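Local coordinates for cell envelope-related transcriptional attenuator domain-containing protein (Streptococcus agalactiae, PDB 3OKZ) that is of unknown function but, as a member of the LytR/CpsA/Psr family, probably acts in attaching glycopolymers to the Gram-positive cell wall, at residues N134-P139 / D174-D179. Numbering follows the deposited sequence.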
ATOM      1  N   ASN A 134     -16.566 -14.325   3.673  1.00 10.47           N
ATOM      2  CA  ASN A 134     -15.711 -14.813   4.754  1.00 11.55           C
ATOM      3  C   ASN A 134     -15.552 -16.316   4.617  1.00 22.12           C
ATOM      4  O   ASN A 134     -16.390 -17.082   5.077  1.00 33.75           O
ATOM      5  CB  ASN A 134     -16.327 -14.477   6.112  1.00 18.83           C
ATOM      6  CG  ASN A 134     -15.628 -15.183   7.255  1.00 30.35           C
ATOM      7  OD1 ASN A 134     -14.404 -15.309   7.264  1.00 39.87           O
ATOM      8  ND2 ASN A 134     -16.401 -15.639   8.232  1.00 36.83           N
ATOM      9  N   LYS A 135     -14.464 -16.730   3.985  1.00 25.14           N
ATOM     10  CA  LYS A 135     -14.220 -18.147   3.744  1.00 27.62           C
ATOM     11  C   LYS A 135     -14.086 -18.974   5.013  1.00 22.10           C
ATOM     12  O   LYS A 135     -14.116 -20.198   4.955  1.00 22.01           O
ATOM     13  CB  LYS A 135     -12.972 -18.323   2.871  1.00 18.51           C
ATOM     14  CG  LYS A 135     -11.731 -17.688   3.477  1.00 41.01           C
ATOM     15  CD  LYS A 135     -10.461 -17.962   2.684  1.00 42.21           C
ATOM     16  CE  LYS A 135      -9.261 -17.353   3.401  1.00 37.90           C
ATOM     17  NZ  LYS A 135      -7.969 -17.645   2.726  1.00 39.19           N
ATOM     18  N   PHE A 136     -13.962 -18.311   6.159  1.00 29.54           N
ATOM     19  CA  PHE A 136     -13.814 -19.025   7.425  1.00 36.66           C
ATOM     20  C   PHE A 136     -15.118 -19.526   8.045  1.00 34.86           C
ATOM     21  O   PHE A 136     -16.211 -19.299   7.533  1.00 36.58           O
ATOM     22  CB  PHE A 136     -13.089 -18.151   8.452  1.00 35.96           C
ATOM     23  CG  PHE A 136     -11.775 -17.619   7.971  1.00 31.79           C
ATOM     24  CD1 PHE A 136     -11.662 -16.304   7.530  1.00 34.57           C
ATOM     25  CD2 PHE A 136     -10.652 -18.440   7.931  1.00 25.94           C
ATOM     26  CE1 PHE A 136     -10.450 -15.817   7.054  1.00 31.50           C
ATOM     27  CE2 PHE A 136      -9.433 -17.963   7.455  1.00 30.58           C
ATOM     28  CZ  PHE A 136      -9.330 -16.651   7.017  1.00 27.46           C
ATOM     29  N   ASP A 137     -14.977 -20.218   9.167  1.00 41.63           N
ATOM     30  CA  ASP A 137     -16.105 -20.761   9.893  1.00 32.08           C
ATOM     31  C   ASP A 137     -16.480 -19.828  11.025  1.00 38.19           C
ATOM     32  O   ASP A 137     -17.629 -19.774  11.439  1.00 56.67           O
ATOM     33  CB  ASP A 137     -15.738 -22.122  10.457  1.00 31.60           C
ATOM     34  CG  ASP A 137     -16.034 -23.242   9.501  1.00 48.14           C
ATOM     35  OD1 ASP A 137     -15.722 -23.098   8.302  1.00 50.62           O
ATOM     36  OD2 ASP A 137     -16.577 -24.269   9.958  1.00 62.80           O
ATOM     37  N   PHE A 138     -15.495 -19.095  11.525  1.00 35.99           N
ATOM     38  CA  PHE A 138     -15.699 -18.152  12.618  1.00 39.29           C
ATOM     39  C   PHE A 138     -15.882 -16.742  12.069  1.00 46.33           C
ATOM     40  O   PHE A 138     -15.777 -16.522  10.864  1.00 45.68           O
ATOM     41  CB  PHE A 138     -14.493 -18.187  13.551  1.00 36.21           C
ATOM     42  CG  PHE A 138     -13.184 -18.204  12.828  1.00 31.92           C
ATOM     43  CD1 PHE A 138     -12.742 -19.364  12.193  1.00 33.85           C
ATOM     44  CD2 PHE A 138     -12.419 -17.048  12.727  1.00 27.79           C
ATOM     45  CE1 PHE A 138     -11.558 -19.370  11.461  1.00 33.51           C
ATOM     46  CE2 PHE A 138     -11.239 -17.039  12.003  1.00 27.73           C
ATOM     47  CZ  PHE A 138     -10.805 -18.202  11.364  1.00 32.51           C
ATOM     48  N   PRO A 139     -16.177 -15.769  12.945  1.00 50.92           N
ATOM     49  CA  PRO A 139     -16.359 -14.394  12.476  1.00 46.07           C
ATOM     50  C   PRO A 139     -15.009 -13.704  12.348  1.00 36.41           C
ATOM     51  O   PRO A 139     -14.168 -13.807  13.243  1.00 37.28           O
ATOM     52  CB  PRO A 139     -17.207 -13.750  13.579  1.00 40.37           C
ATOM     53  CG  PRO A 139     -17.826 -14.910  14.298  1.00 47.89           C
ATOM     54  CD  PRO A 139     -16.707 -15.914  14.308  1.00 54.33           C
ATOM     55  N   ASP A 174      -5.935 -15.104  12.934  1.00 16.31           N
ATOM     56  CA  ASP A 174      -6.741 -16.292  12.775  1.00 15.25           C
ATOM     57  C   ASP A 174      -6.567 -16.797  11.360  1.00 24.44           C
ATOM     58  O   ASP A 174      -7.178 -17.788  10.962  1.00 32.58           O
ATOM     59  CB  ASP A 174      -8.191 -15.976  13.070  1.00 17.43           C
ATOM     60  CG  ASP A 174      -8.411 -15.703  14.517  1.00 29.63           C
ATOM     61  OD1 ASP A 174      -8.104 -16.606  15.321  1.00 36.95           O
ATOM     62  OD2 ASP A 174      -8.872 -14.595  14.855  1.00 33.26           O
ATOM     63  N   ASP A 175      -5.718 -16.106  10.602  1.00 16.15           N
ATOM     64  CA  ASP A 175      -5.455 -16.492   9.222  1.00 14.17           C
ATOM     65  C   ASP A 175      -4.085 -17.153   9.117  1.00 15.67           C
ATOM     66  O   ASP A 175      -3.043 -16.526   9.336  1.00 16.57           O
ATOM     67  CB  ASP A 175      -5.528 -15.273   8.283  1.00  9.91           C
ATOM     68  CG  ASP A 175      -5.516 -15.664   6.800  1.00 15.36           C
ATOM     69  OD1 ASP A 175      -5.355 -16.863   6.494  1.00 14.09           O
ATOM     70  OD2 ASP A 175      -5.666 -14.771   5.932  1.00 17.05           O
ATOM     71  N   PRO A 176      -4.076 -18.447   8.790  1.00 20.74           N
ATOM     72  CA  PRO A 176      -2.838 -19.218   8.643  1.00 21.27           C
ATOM     73  C   PRO A 176      -1.838 -18.482   7.743  1.00 24.03           C
ATOM     74  O   PRO A 176      -0.629 -18.603   7.918  1.00 30.53           O
ATOM     75  CB  PRO A 176      -3.319 -20.520   8.008  1.00 30.14           C
ATOM     76  CG  PRO A 176      -4.701 -20.674   8.565  1.00 38.28           C
ATOM     77  CD  PRO A 176      -5.261 -19.273   8.493  1.00 27.02           C
ATOM     78  N   GLU A 177      -2.347 -17.715   6.783  1.00 19.28           N
ATOM     79  CA  GLU A 177      -1.479 -16.974   5.863  1.00 23.45           C
ATOM     80  C   GLU A 177      -0.962 -15.667   6.459  1.00 21.49           C
ATOM     81  O   GLU A 177      -0.275 -14.896   5.789  1.00 21.73           O
ATOM     82  CB  GLU A 177      -2.225 -16.690   4.562  1.00 22.76           C
ATOM     83  CG  GLU A 177      -2.699 -17.943   3.852  1.00 38.11           C
ATOM     84  CD  GLU A 177      -3.983 -17.707   3.078  1.00 61.67           C
ATOM     85  OE1 GLU A 177      -5.037 -17.471   3.725  1.00 63.46           O
ATOM     86  OE2 GLU A 177      -3.937 -17.751   1.829  1.00 70.11           O
ATOM     87  N   GLY A 178      -1.293 -15.423   7.721  1.00 21.67           N
ATOM     88  CA  GLY A 178      -0.831 -14.218   8.380  1.00 22.20           C
ATOM     89  C   GLY A 178      -0.900 -12.969   7.533  1.00 24.22           C
ATOM     90  O   GLY A 178      -1.878 -12.758   6.822  1.00 32.74           O
ATOM     91  N   ASP A 179       0.153 -12.158   7.580  1.00 23.17           N
ATOM     92  CA  ASP A 179       0.190 -10.896   6.851  1.00 27.99           C
ATOM     93  C   ASP A 179      -0.013 -10.986   5.351  1.00 20.16           C
ATOM     94  O   ASP A 179      -0.248  -9.977   4.700  1.00 28.77           O
ATOM     95  CB  ASP A 179       1.493 -10.151   7.146  1.00 33.29           C
ATOM     96  CG  ASP A 179       1.342  -8.638   7.021  1.00 44.21           C
ATOM     97  OD1 ASP A 179       0.441  -8.075   7.684  1.00 45.26           O
ATOM     98  OD2 ASP A 179       2.121  -8.012   6.267  1.00 47.79           O
TER
HETATM   99  O   HOH W   1     -11.011 -13.440  12.532  1.00 20.24           O
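Lys135 and Glu177 supply the charged part of this contact, reaching for each other from opposite directions. NZ of Lys135 lies 3.1 Å from OE1 of Glu177, a hydrogen-bonded salt bridge that uses the syn lone pair of that oxygen. The lysine chain is fully extended beyond CG, which carries its ammonium across the gap.

Two phenylalanines make the ring packing. CZ of Phe136 meets CG of Asp175 at 3.9 Å, the carboxylate carbon lying at the ring edge with the two planes 75° apart. A looser apolar contact joins CE2 of Phe136 to CD of Pro176 at 4.5 Å. One face of the same ring is covered by the lysine's own CG, 4.2 Å above the ring centre. Next to it, CE2 of Phe138 comes within 3.4 Å of CB of Asp174, in an oblique approach, and CB of Phe136 packs over one face of the Phe138 ring.

Polar bonds hold the Asp175 carboxylate. It swings away from the backbone N (chi1 -169°) and meets two partners: OD1 accepts Glu177 N at 3.1 Å, from above the carboxylate plane, and OD2 forms a salt bridge with Arg185 on helix 178-200. Gly178 N closes the turn on Asp175 O at 2.6 Å.

Four of the seven touching residues are exposed and one is buried, and the centre lies about 21 Å from the chain centre: a surface contact, burying 209 Å². It joins the loop between strands 130-134 and 140-141 to a type I beta turn, Asp175 to Gly178, that leads into helix 178-200 of the LytR/CpsA/Psr domain, with Asp175 making the capping bond to Glu177 N.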